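Local coordinates for protein FAD-dependent pyridine nucleotide-disulphide oxidoreductase (Desulfovibrio vulgaris, PDB 3IWA) that probably uses FAD to pass electrons between a reduced pyridine nucleotide and a disulphide or related acceptor, at residues T187-A192 against V218-E223; A125-V130 against V250-G255; D365-H370 against V392-R397; R397-I402 against T421-K426. One frame throughout, in Å; residues are numbered along the deposited sequence.

Contact 1: residues T187-A192 against V218-E223; sequences TVVELA and VVHTGE
Thr187 and Val218 lie side by side on one face of the sheet, their side chains pointing the same way, and the methyl of Thr187 does most of the touching. With chi1 at -50°, Thr187 holds OG1 beside its backbone N and swings CG2 to within 4.0 Å of Val218 CB and obliquely toward His220, 3.7 Å from its CD2. On the same face, Val189 sends CG2 to the edge of the imidazole and CG1 to Glu223, 3.6 Å from its carbonyl O. Val188 and Val219 pair on the reverse face.

The case illustrates how parallel strands, once in register, set their side chains in matched rows. Three backbone bonds fix that register, among them His220 N to Val188 O at 2.9 Å. Past the strand ends the two chains stay bonded: Glu190 O accepts Glu223 N at 3.1 Å, and Gly222, whose phi is positive, donates to Ala192 O at 3.0 Å from well above the carbonyl plane. The carboxylate of Glu190 turns back, its OE2 taking Ala192 N at 2.8 Å on the anti lone pair while OE1 receives Gly167 N of a glycine-rich turn that resembles a Rossmann nucleotide-binding loop. Strand 218-220 is the outermost of its parallel sheet in this chain. Helix 202-214 makes the beta-alpha-beta crossover to it and packs on Val219, while strand 161-165 flanks 185-189 on its other side.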
loop_
_atom_site.group_PDB
_atom_site.type_symbol
_atom_site.label_atom_id
_atom_site.label_comp_id
_atom_site.label_asym_id
_atom_site.label_seq_id
_atom_site.Cartn_x
_atom_site.Cartn_y
_atom_site.Cartn_z
ATOM N N THR A 187 2.495 21.418 -26.707
ATOM C CA THR A 187 2.449 22.503 -25.723
ATOM C C THR A 187 1.224 22.329 -24.829
ATOM O O THR A 187 0.128 22.055 -25.311
ATOM C CB THR A 187 2.353 23.859 -26.407
ATOM O OG1 THR A 187 3.365 23.932 -27.410
ATOM C CG2 THR A 187 2.514 25.007 -25.414
ATOM N N VAL A 188 1.418 22.464 -23.526
ATOM C CA VAL A 188 0.311 22.430 -22.563
ATOM C C VAL A 188 0.063 23.841 -22.121
ATOM O O VAL A 188 0.990 24.540 -21.800
ATOM C CB VAL A 188 0.604 21.554 -21.316
ATOM C CG1 VAL A 188 -0.562 21.621 -20.355
ATOM C CG2 VAL A 188 0.867 20.128 -21.696
ATOM N N VAL A 189 -1.196 24.252 -22.140
ATOM C CA VAL A 189 -1.611 25.555 -21.666
ATOM C C VAL A 189 -2.624 25.380 -20.530
ATOM O O VAL A 189 -3.670 24.803 -20.707
ATOM C CB VAL A 189 -2.241 26.413 -22.826
ATOM C CG1 VAL A 189 -2.807 27.745 -22.280
ATOM C CG2 VAL A 189 -1.209 26.640 -23.959
ATOM N N GLU A 190 -2.294 25.926 -19.368
ATOM C CA GLU A 190 -3.072 25.759 -18.158
ATOM C C GLU A 190 -3.407 27.134 -17.563
ATOM O O GLU A 190 -2.549 27.979 -17.351
ATOM C CB GLU A 190 -2.293 24.881 -17.177
ATOM C CG GLU A 190 -2.851 24.806 -15.752
ATOM C CD GLU A 190 -4.246 24.261 -15.676
ATOM O OE1 GLU A 190 -4.450 23.144 -16.177
ATOM O OE2 GLU A 190 -5.136 24.937 -15.112
ATOM N N LEU A 191 -4.675 27.309 -17.282
ATOM C CA LEU A 191 -5.196 28.494 -16.663
ATOM C C LEU A 191 -4.678 28.691 -15.214
ATOM O O LEU A 191 -4.242 29.781 -14.851
ATOM C CB LEU A 191 -6.716 28.421 -16.734
ATOM C CG LEU A 191 -7.528 29.551 -16.103
ATOM C CD1 LEU A 191 -7.412 30.817 -16.940
ATOM C CD2 LEU A 191 -9.002 29.106 -15.942
ATOM N N ALA A 192 -4.699 27.641 -14.402
ATOM C CA ALA A 192 -4.223 27.733 -13.009
ATOM C C ALA A 192 -2.720 28.011 -12.989
ATOM O O ALA A 192 -2.005 27.731 -13.962
ATOM C CB ALA A 192 -4.560 26.454 -12.232
ATOM N N VAL A 218 6.521 22.073 -24.049
ATOM C CA VAL A 218 6.459 23.404 -23.497
ATOM C C VAL A 218 5.218 23.511 -22.626
ATOM O O VAL A 218 4.132 23.023 -23.012
ATOM C CB VAL A 218 6.390 24.456 -24.617
ATOM C CG1 VAL A 218 6.236 25.881 -24.032
ATOM C CG2 VAL A 218 7.641 24.342 -25.523
ATOM N N VAL A 219 5.363 24.181 -21.480
ATOM C CA VAL A 219 4.256 24.386 -20.548
ATOM C C VAL A 219 3.989 25.852 -20.237
ATOM O O VAL A 219 4.880 26.578 -19.867
ATOM C CB VAL A 219 4.511 23.619 -19.237
ATOM C CG1 VAL A 219 3.326 23.769 -18.292
ATOM C CG2 VAL A 219 4.791 22.148 -19.539
ATOM N N HIS A 220 2.749 26.284 -20.364
ATOM C CA HIS A 220 2.391 27.632 -19.974
ATOM C C HIS A 220 1.319 27.526 -18.925
ATOM O O HIS A 220 0.286 26.890 -19.162
ATOM C CB HIS A 220 1.874 28.469 -21.165
ATOM C CG HIS A 220 2.872 28.635 -22.275
ATOM N ND1 HIS A 220 4.054 29.325 -22.120
ATOM C CD2 HIS A 220 2.864 28.190 -23.558
ATOM C CE1 HIS A 220 4.732 29.291 -23.255
ATOM N NE2 HIS A 220 4.032 28.608 -24.143
ATOM N N THR A 221 1.576 28.152 -17.778
ATOM C CA THR A 221 0.620 28.282 -16.680
ATOM C C THR A 221 0.176 29.742 -16.487
ATOM O O THR A 221 0.753 30.674 -17.049
ATOM C CB THR A 221 1.217 27.702 -15.354
ATOM O OG1 THR A 221 2.510 28.258 -15.099
ATOM C CG2 THR A 221 1.349 26.181 -15.453
ATOM N N GLY A 222 -0.846 29.951 -15.673
ATOM C CA GLY A 222 -1.439 31.255 -15.559
ATOM C C GLY A 222 -1.792 31.868 -16.910
ATOM O O GLY A 222 -1.680 33.081 -17.081
ATOM N N GLU A 223 -2.265 31.038 -17.848
ATOM C CA GLU A 223 -2.490 31.454 -19.227
ATOM C C GLU A 223 -3.842 30.999 -19.753
ATOM O O GLU A 223 -4.193 29.824 -19.665
ATOM C CB GLU A 223 -1.368 30.920 -20.095
ATOM C CG GLU A 223 -1.359 31.533 -21.490
ATOM C CD GLU A 223 -0.016 31.524 -22.155
ATOM O OE1 GLU A 223 1.022 31.538 -21.471
ATOM O OE2 GLU A 223 -0.009 31.552 -23.400
#

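Contact 2: residues A125-V130 against V250-G255; sequences ANRPPV and VILAAG
Arg127 lies across Leu252 at about a right angle, and a single methyl, CD1 of the leucine, touches the arginine from CG to CZ. The side chain sets out away from strand 249-252, since CB of Arg127 points off from it, but a bend at chi2 (132°) brings the rest back. CG of Arg127 is the first atom to touch, 3.6 Å from Leu252 CD1. CD follows over the same methyl, and Arg127 NE comes to 3.6 Å from Leu252 CD1. At CZ the methyl is still in contact, lying over one face of the guanidinium. Here the flat face of an arginine serves as a hydrophobic surface while NH1, at the tip, keeps a weak hydrogen bond to Met133 O.

One residue earlier the contact turns polar. Asn126 N donates to Gly255 O at 2.8 Å, with the donor in the carbonyl plane, and Asn126 CB lies close to that same oxygen. A water bridges the two backbones with three bonds: it donates to Asn126 O and to Gly255 O, and accepts Ala254 N at 3.0 Å. The loop following strand 123-125 is thus fastened to Leu252, at the end of strand 249-252 in a parallel Rossmann-type sheet, and to the loop just after it, consistent with the linker region between the FAD and pyridine-nucleotide domains in flavoprotein disulphide reductases.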
loop_
_atom_site.group_PDB
_atom_site.type_symbol
_atom_site.label_atom_id
_atom_site.label_comp_id
_atom_site.label_asym_id
_atom_site.label_seq_id
_atom_site.Cartn_x
_atom_site.Cartn_y
_atom_site.Cartn_z
ATOM N N ALA A 125 -16.784 17.352 -22.089
ATOM C CA ALA A 125 -15.687 18.286 -21.936
ATOM C C ALA A 125 -16.225 19.691 -21.656
ATOM O O ALA A 125 -17.191 20.150 -22.304
ATOM C CB ALA A 125 -14.780 18.269 -23.185
ATOM N N ASN A 126 -15.647 20.339 -20.646
ATOM C CA ASN A 126 -15.888 21.764 -20.440
ATOM C C ASN A 126 -15.254 22.542 -21.621
ATOM O O ASN A 126 -14.085 22.317 -22.013
ATOM C CB ASN A 126 -15.315 22.249 -19.105
ATOM C CG ASN A 126 -16.134 21.790 -17.883
ATOM O OD1 ASN A 126 -17.206 21.189 -18.000
ATOM N ND2 ASN A 126 -15.617 22.096 -16.697
ATOM N N ARG A 127 -16.045 23.435 -22.196
ATOM C CA ARG A 127 -15.631 24.173 -23.394
ATOM C C ARG A 127 -15.668 25.650 -23.059
ATOM O O ARG A 127 -16.716 26.145 -22.697
ATOM C CB ARG A 127 -16.591 23.854 -24.543
ATOM C CG ARG A 127 -15.909 23.409 -25.806
ATOM C CD ARG A 127 -16.555 22.160 -26.381
ATOM N NE ARG A 127 -16.024 21.898 -27.721
ATOM C CZ ARG A 127 -16.083 20.729 -28.354
ATOM N NH1 ARG A 127 -15.558 20.614 -29.571
ATOM N NH2 ARG A 127 -16.653 19.677 -27.777
ATOM N N PRO A 128 -14.513 26.347 -23.137
ATOM C CA PRO A 128 -14.484 27.793 -22.925
ATOM C C PRO A 128 -15.417 28.511 -23.901
ATOM O O PRO A 128 -15.453 28.146 -25.073
ATOM C CB PRO A 128 -13.035 28.171 -23.238
ATOM C CG PRO A 128 -12.267 26.962 -23.062
ATOM C CD PRO A 128 -13.168 25.819 -23.415
ATOM N N PRO A 129 -16.169 29.520 -23.416
ATOM C CA PRO A 129 -17.121 30.251 -24.271
ATOM C C PRO A 129 -16.396 31.259 -25.160
ATOM O O PRO A 129 -16.549 32.483 -25.012
ATOM C CB PRO A 129 -18.049 30.929 -23.269
ATOM C CG PRO A 129 -17.165 31.140 -22.036
ATOM C CD PRO A 129 -16.089 30.090 -22.058
ATOM N N VAL A 130 -15.624 30.696 -26.084
ATOM C CA VAL A 130 -14.726 31.419 -26.952
ATOM C C VAL A 130 -14.960 30.983 -28.393
ATOM O O VAL A 130 -15.483 29.897 -28.671
ATOM C CB VAL A 130 -13.236 31.141 -26.616
ATOM C CG1 VAL A 130 -12.888 31.612 -25.199
ATOM C CG2 VAL A 130 -12.922 29.676 -26.794
ATOM N N VAL A 250 -5.878 20.520 -31.343
ATOM C CA VAL A 250 -6.112 21.086 -30.035
ATOM C C VAL A 250 -6.928 20.097 -29.191
ATOM O O VAL A 250 -8.048 19.714 -29.560
ATOM C CB VAL A 250 -6.853 22.429 -30.135
ATOM C CG1 VAL A 250 -7.206 22.935 -28.767
ATOM C CG2 VAL A 250 -6.001 23.441 -30.919
ATOM N N ILE A 251 -6.339 19.670 -28.080
ATOM C CA ILE A 251 -6.972 18.731 -27.167
ATOM C C ILE A 251 -7.628 19.521 -26.033
ATOM O O ILE A 251 -6.971 20.306 -25.363
ATOM C CB ILE A 251 -5.932 17.758 -26.593
ATOM C CG1 ILE A 251 -5.131 17.076 -27.712
ATOM C CG2 ILE A 251 -6.583 16.700 -25.765
ATOM C CD1 ILE A 251 -5.944 16.119 -28.540
ATOM N N LEU A 252 -8.931 19.353 -25.862
ATOM C CA LEU A 252 -9.647 19.910 -24.722
ATOM C C LEU A 252 -9.638 18.891 -23.558
ATOM O O LEU A 252 -10.265 17.828 -23.638
ATOM C CB LEU A 252 -11.092 20.284 -25.097
ATOM C CG LEU A 252 -11.296 21.317 -26.215
ATOM C CD1 LEU A 252 -12.767 21.701 -26.278
ATOM C CD2 LEU A 252 -10.434 22.565 -26.067
ATOM N N ALA A 253 -8.901 19.241 -22.507
ATOM C CA ALA A 253 -8.678 18.409 -21.328
ATOM C C ALA A 253 -8.733 19.336 -20.134
ATOM O O ALA A 253 -7.850 19.326 -19.291
ATOM C CB ALA A 253 -7.303 17.742 -21.390
ATOM N N ALA A 254 -9.771 20.145 -20.074
ATOM C CA ALA A 254 -9.876 21.166 -19.044
ATOM C C ALA A 254 -11.009 20.855 -18.102
ATOM O O ALA A 254 -11.653 21.767 -17.590
ATOM C CB ALA A 254 -10.082 22.556 -19.675
ATOM N N GLY A 255 -11.261 19.576 -17.872
ATOM C CA GLY A 255 -12.299 19.194 -16.920
ATOM C C GLY A 255 -13.658 18.981 -17.581
ATOM O O GLY A 255 -13.911 19.421 -18.711
HETATM O O HOH W 1 -12.527 20.009 -21.125
#

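Contact 3: residues D365-H370 against V392-R397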
loop_
_atom_site.group_PDB
_atom_site.type_symbol
_atom_site.label_atom_id
_atom_site.label_comp_id
_atom_site.label_asym_id
_atom_site.label_seq_id
_atom_site.Cartn_x
_atom_site.Cartn_y
_atom_site.Cartn_z
ATOM N N ASP A 365 -7.148 23.970 8.537
ATOM C CA ASP A 365 -5.862 24.503 8.930
ATOM C C ASP A 365 -4.776 23.447 8.641
ATOM O O ASP A 365 -4.276 22.790 9.529
ATOM C CB ASP A 365 -5.935 24.875 10.424
ATOM C CG ASP A 365 -4.621 25.462 10.983
ATOM O OD1 ASP A 365 -3.679 25.754 10.210
ATOM O OD2 ASP A 365 -4.561 25.609 12.227
ATOM N N ALA A 366 -4.406 23.299 7.378
ATOM C CA ALA A 366 -3.595 22.174 6.946
ATOM C C ALA A 366 -2.164 22.555 6.775
ATOM O O ALA A 366 -1.863 23.680 6.445
ATOM C CB ALA A 366 -4.108 21.648 5.634
ATOM N N VAL A 367 -1.276 21.583 6.933
ATOM C CA VAL A 367 0.128 21.799 6.673
ATOM C C VAL A 367 0.653 20.717 5.743
ATOM O O VAL A 367 0.274 19.561 5.831
ATOM C CB VAL A 367 0.949 21.886 7.998
ATOM C CG1 VAL A 367 0.267 21.146 9.119
ATOM C CG2 VAL A 367 2.315 21.332 7.821
ATOM N N ASN A 368 1.510 21.120 4.831
ATOM C CA ASN A 368 2.149 20.235 3.912
ATOM C C ASN A 368 3.549 19.904 4.423
ATOM O O ASN A 368 4.413 20.781 4.502
ATOM C CB ASN A 368 2.256 20.926 2.558
ATOM C CG ASN A 368 2.388 19.957 1.399
ATOM O OD1 ASN A 368 3.142 20.202 0.468
ATOM N ND2 ASN A 368 1.633 18.875 1.427
ATOM N N VAL A 369 3.762 18.639 4.759
ATOM C CA VAL A 369 5.053 18.127 5.222
ATOM C C VAL A 369 5.750 17.324 4.118
ATOM O O VAL A 369 5.194 16.388 3.591
ATOM C CB VAL A 369 4.789 17.201 6.423
ATOM C CG1 VAL A 369 6.063 16.585 6.948
ATOM C CG2 VAL A 369 4.070 17.964 7.507
ATOM N N HIS A 370 6.971 17.672 3.771
ATOM C CA HIS A 370 7.687 16.930 2.738
ATOM C C HIS A 370 8.879 16.149 3.297
ATOM O O HIS A 370 9.452 16.493 4.301
ATOM C CB HIS A 370 8.145 17.850 1.611
ATOM C CG HIS A 370 8.888 19.044 2.090
ATOM N ND1 HIS A 370 10.259 19.050 2.244
ATOM C CD2 HIS A 370 8.453 20.259 2.504
ATOM C CE1 HIS A 370 10.643 20.225 2.720
ATOM N NE2 HIS A 370 9.567 20.979 2.884
ATOM N N VAL A 392 -1.783 17.334 6.434
ATOM C CA VAL A 392 -2.211 17.055 7.805
ATOM C C VAL A 392 -3.080 18.175 8.347
ATOM O O VAL A 392 -2.743 19.350 8.209
ATOM C CB VAL A 392 -0.971 16.920 8.719
ATOM C CG1 VAL A 392 -1.388 16.717 10.155
ATOM C CG2 VAL A 392 -0.075 15.797 8.235
ATOM N N ASP A 393 -4.178 17.826 9.003
ATOM C CA ASP A 393 -4.962 18.814 9.674
ATOM C C ASP A 393 -4.366 19.116 11.050
ATOM O O ASP A 393 -4.286 18.221 11.867
ATOM C CB ASP A 393 -6.386 18.320 9.878
ATOM C CG ASP A 393 -7.288 19.387 10.497
ATOM O OD1 ASP A 393 -7.164 20.545 10.067
ATOM O OD2 ASP A 393 -8.115 19.065 11.377
ATOM N N ARG A 394 -4.001 20.366 11.322
ATOM C CA ARG A 394 -3.396 20.721 12.625
ATOM C C ARG A 394 -4.174 20.296 13.867
ATOM O O ARG A 394 -3.647 19.551 14.688
ATOM C CB ARG A 394 -3.059 22.213 12.723
ATOM C CG ARG A 394 -1.629 22.562 12.324
ATOM C CD ARG A 394 -1.173 23.932 12.874
ATOM N NE ARG A 394 -0.259 24.565 11.924
ATOM C CZ ARG A 394 1.079 24.466 11.943
ATOM N NH1 ARG A 394 1.720 23.775 12.894
ATOM N NH2 ARG A 394 1.796 25.091 10.997
ATOM N N PRO A 395 -5.417 20.763 14.026
ATOM C CA PRO A 395 -6.121 20.462 15.285
ATOM C C PRO A 395 -6.522 19.017 15.569
ATOM O O PRO A 395 -6.687 18.636 16.736
ATOM C CB PRO A 395 -7.399 21.313 15.209
ATOM C CG PRO A 395 -7.388 21.993 13.852
ATOM C CD PRO A 395 -6.008 21.903 13.306
ATOM N N THR A 396 -6.757 18.230 14.537
ATOM C CA THR A 396 -7.177 16.832 14.732
ATOM C C THR A 396 -6.000 15.872 14.584
ATOM O O THR A 396 -6.073 14.733 14.998
ATOM C CB THR A 396 -8.199 16.450 13.679
ATOM O OG1 THR A 396 -7.616 16.652 12.377
ATOM C CG2 THR A 396 -9.473 17.313 13.840
ATOM N N ARG A 397 -4.935 16.361 13.961
ATOM C CA ARG A 397 -3.825 15.551 13.509
ATOM C C ARG A 397 -4.245 14.537 12.417
ATOM O O ARG A 397 -3.561 13.563 12.207
ATOM C CB ARG A 397 -3.143 14.841 14.689
ATOM C CG ARG A 397 -2.643 15.766 15.778
ATOM C CD ARG A 397 -2.077 14.974 17.005
ATOM N NE ARG A 397 -0.752 14.393 16.755
ATOM C CZ ARG A 397 0.410 15.047 16.859
ATOM N NH1 ARG A 397 0.466 16.344 17.194
ATOM N NH2 ARG A 397 1.546 14.415 16.616
#
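Val367 and Val392 form an antiparallel hydrogen-bonded pair, with Val367 N on Val392 O at 3.0 Å and the return bond from Val392 N to Val367 O at 3.1 Å. One more bond extends the pairing into the turn, from Arg394 N to Asp365 O at 3.0 Å. The side chains build on this frame. CG1 of Val367 lies over one face of the Arg394 guanidinium and 4.0 Å from Arg394 CG, the two side chains meeting at about a right angle. Asp365, its CG anti to the backbone N (chi1 -180°), brings its carboxylate to the guanidinium edge, but with the planes 47° apart and OD1 still 4.0 Å from Arg394 NE, the attraction falls short of a salt bridge.

In the next shell, Asp393 organises the turn: its OD2 accepts Thr396 OG1 at 2.7 Å on the anti lone pair, and its carbonyl O takes a weak bond from Arg397 N. Leu461 of helix 449-461 packs against Val367, Val392 and Arg394 together. The example shows an edge strand, 366-372, paired with its inner neighbour 386-393 up to the turn of the next beta hairpin in the antiparallel sheet of a reductase dimerisation domain.

Contact 4: residues R397-I402 against T421-K426; sequences RRVLGI and TMLASK
Leu423, in the last part of helix 409-423, rests on Val399, just before the classic beta bulge in which Leu400 and Gly401 both face Val391. The bulged strand belongs to the antiparallel sheet of the dimerisation domain, and the helix packs over it.

The apolar part is made by one branch of one residue. CD2 of Leu423 meets Val399 CG1 at 4.1 Å, the side chains crossing at about a right angle, and the same methyl lies 4.0 Å from Val399 O and 4.2 Å from Gly401 N of the bulge. Ile432 of helix 429-433 also packs on Val399.

Backbone bonding acts within 421-426, since no hydrogen bond joins it to 397-402. A type I turn closes from Lys426 N to Leu423 O at 3.0 Å, and positive phi at Lys426 (61°) ends the helical course and leads the chain toward Pro427, which is backbone-bonded to Val399. Nearby, Thr421 OG1 bonds to Ala418 O of the second subunit, placing this region at the dimer interface.

The lysine's aliphatic CG lies against the flat guanidinium of Arg398. A bend at chi3 (62°) turns that guanidinium into a sandwich: Leu400 CD2 stands 3.8 Å above one face, over its centre, and Lys426 CG covers the opposite one. The lysine's tip stays apart, NZ being 5.2 Å from Arg398 NH2, and NH2 is occupied by Val302 O. Arg398 NE, buried here with no polar partner in the model, lies 3.6 Å from Lys426 CG.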
loop_
_atom_site.group_PDB
_atom_site.type_symbol
_atom_site.label_atom_id
_atom_site.label_comp_id
_atom_site.label_asym_id
_atom_site.label_seq_id
_atom_site.Cartn_x
_atom_site.Cartn_y
_atom_site.Cartn_z
ATOM N N ARG A 397 -4.935 16.361 13.961
ATOM C CA ARG A 397 -3.825 15.551 13.509
ATOM C C ARG A 397 -4.245 14.537 12.417
ATOM O O ARG A 397 -3.561 13.563 12.207
ATOM C CB ARG A 397 -3.143 14.841 14.689
ATOM C CG ARG A 397 -2.643 15.766 15.778
ATOM C CD ARG A 397 -2.077 14.974 17.005
ATOM N NE ARG A 397 -0.752 14.393 16.755
ATOM C CZ ARG A 397 0.410 15.047 16.859
ATOM N NH1 ARG A 397 0.466 16.344 17.194
ATOM N NH2 ARG A 397 1.546 14.415 16.616
ATOM N N ARG A 398 -5.351 14.771 11.721
ATOM C CA ARG A 398 -5.806 13.823 10.677
ATOM C C ARG A 398 -4.944 14.001 9.455
ATOM O O ARG A 398 -4.527 15.118 9.138
ATOM C CB ARG A 398 -7.226 14.068 10.262
ATOM C CG ARG A 398 -8.239 13.366 11.063
ATOM C CD ARG A 398 -9.633 13.599 10.448
ATOM N NE ARG A 398 -9.737 13.057 9.095
ATOM C CZ ARG A 398 -10.486 13.572 8.116
ATOM N NH1 ARG A 398 -11.201 14.673 8.307
ATOM N NH2 ARG A 398 -10.499 12.984 6.926
ATOM N N VAL A 399 -4.641 12.892 8.801
ATOM C CA VAL A 399 -3.956 12.929 7.520
ATOM C C VAL A 399 -5.049 13.126 6.479
ATOM O O VAL A 399 -6.012 12.429 6.498
ATOM C CB VAL A 399 -3.133 11.650 7.288
ATOM C CG1 VAL A 399 -2.508 11.677 5.946
ATOM C CG2 VAL A 399 -2.027 11.506 8.371
ATOM N N LEU A 400 -4.908 14.126 5.612
ATOM C CA LEU A 400 -5.942 14.449 4.632
ATOM C C LEU A 400 -5.565 13.994 3.223
ATOM O O LEU A 400 -6.398 14.004 2.313
ATOM C CB LEU A 400 -6.229 15.965 4.628
ATOM C CG LEU A 400 -6.635 16.624 5.955
ATOM C CD1 LEU A 400 -6.702 18.175 5.937
ATOM C CD2 LEU A 400 -7.934 16.034 6.473
ATOM N N GLY A 401 -4.299 13.658 3.043
ATOM C CA GLY A 401 -3.775 13.357 1.744
ATOM C C GLY A 401 -2.289 13.102 1.738
ATOM O O GLY A 401 -1.575 13.385 2.714
ATOM N N ILE A 402 -1.841 12.569 0.608
ATOM C CA ILE A 402 -0.492 12.195 0.398
ATOM C C ILE A 402 -0.253 12.254 -1.102
ATOM O O ILE A 402 -1.117 11.828 -1.854
ATOM C CB ILE A 402 -0.190 10.805 0.988
ATOM C CG1 ILE A 402 1.286 10.512 0.860
ATOM C CG2 ILE A 402 -1.016 9.684 0.328
ATOM C CD1 ILE A 402 1.736 9.309 1.629
ATOM N N THR A 421 -5.297 3.476 1.069
ATOM C CA THR A 421 -6.294 2.580 1.627
ATOM C C THR A 421 -6.585 2.857 3.103
ATOM O O THR A 421 -7.590 2.376 3.643
ATOM C CB THR A 421 -5.898 1.117 1.462
ATOM O OG1 THR A 421 -4.662 0.845 2.170
ATOM C CG2 THR A 421 -5.752 0.795 -0.034
ATOM N N MET A 422 -5.731 3.654 3.744
ATOM C CA MET A 422 -5.958 4.064 5.116
ATOM C C MET A 422 -6.845 5.316 5.177
ATOM O O MET A 422 -7.492 5.531 6.199
ATOM C CB MET A 422 -4.620 4.373 5.856
ATOM C CG MET A 422 -3.460 3.315 5.799
ATOM S SD MET A 422 -1.858 3.782 6.604
ATOM C CE MET A 422 -2.631 4.178 8.137
ATOM N N LEU A 423 -6.838 6.179 4.140
ATOM C CA LEU A 423 -7.451 7.537 4.287
ATOM C C LEU A 423 -8.901 7.518 4.734
ATOM O O LEU A 423 -9.276 8.292 5.596
ATOM C CB LEU A 423 -7.331 8.391 3.027
ATOM C CG LEU A 423 -5.896 8.793 2.671
ATOM C CD1 LEU A 423 -5.854 9.555 1.328
ATOM C CD2 LEU A 423 -5.261 9.600 3.777
ATOM N N ALA A 424 -9.699 6.609 4.184
ATOM C CA ALA A 424 -11.123 6.502 4.546
ATOM C C ALA A 424 -11.347 6.177 6.017
ATOM O O ALA A 424 -12.369 6.523 6.548
ATOM C CB ALA A 424 -11.841 5.446 3.664
ATOM N N SER A 425 -10.393 5.521 6.674
ATOM C CA SER A 425 -10.512 5.224 8.116
ATOM C C SER A 425 -10.083 6.387 9.025
ATOM O O SER A 425 -10.068 6.244 10.238
ATOM C CB SER A 425 -9.706 3.973 8.462
ATOM O OG SER A 425 -10.317 2.839 7.854
ATOM N N LYS A 426 -9.731 7.526 8.428
ATOM C CA LYS A 426 -9.377 8.733 9.169
ATOM C C LYS A 426 -8.158 8.529 10.062
ATOM O O LYS A 426 -8.206 8.748 11.268
ATOM C CB LYS A 426 -10.564 9.218 10.009
ATOM C CG LYS A 426 -11.585 9.991 9.228
ATOM C CD LYS A 426 -12.974 9.419 9.417
ATOM C CE LYS A 426 -14.037 10.510 9.461
ATOM N NZ LYS A 426 -14.933 10.506 8.238
#

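The four contacts fall into two groups. Contacts 1 and 2 serve the same parallel sheet, their centres about 13 Å apart, with contact 1 nested along the chain inside the loop that contact 2 closes; contacts 3 and 4 share a separate antiparallel sheet, their centres about 11 Å apart. The latter pair touch and have Arg397 in common, with Asp393 N probably hydrogen-bonded to Arg398 O. Contact 4 is buried, contact 2 superficial, and contacts 1 and 3 intermediate. Chemistry follows position: strand pairing dominates contacts 1 and 3, contact 2 combines one backbone bond, a bridging water and an arginine laid across a leucine methyl, and contact 4 relies on packing, without a hydrogen bond between its segments.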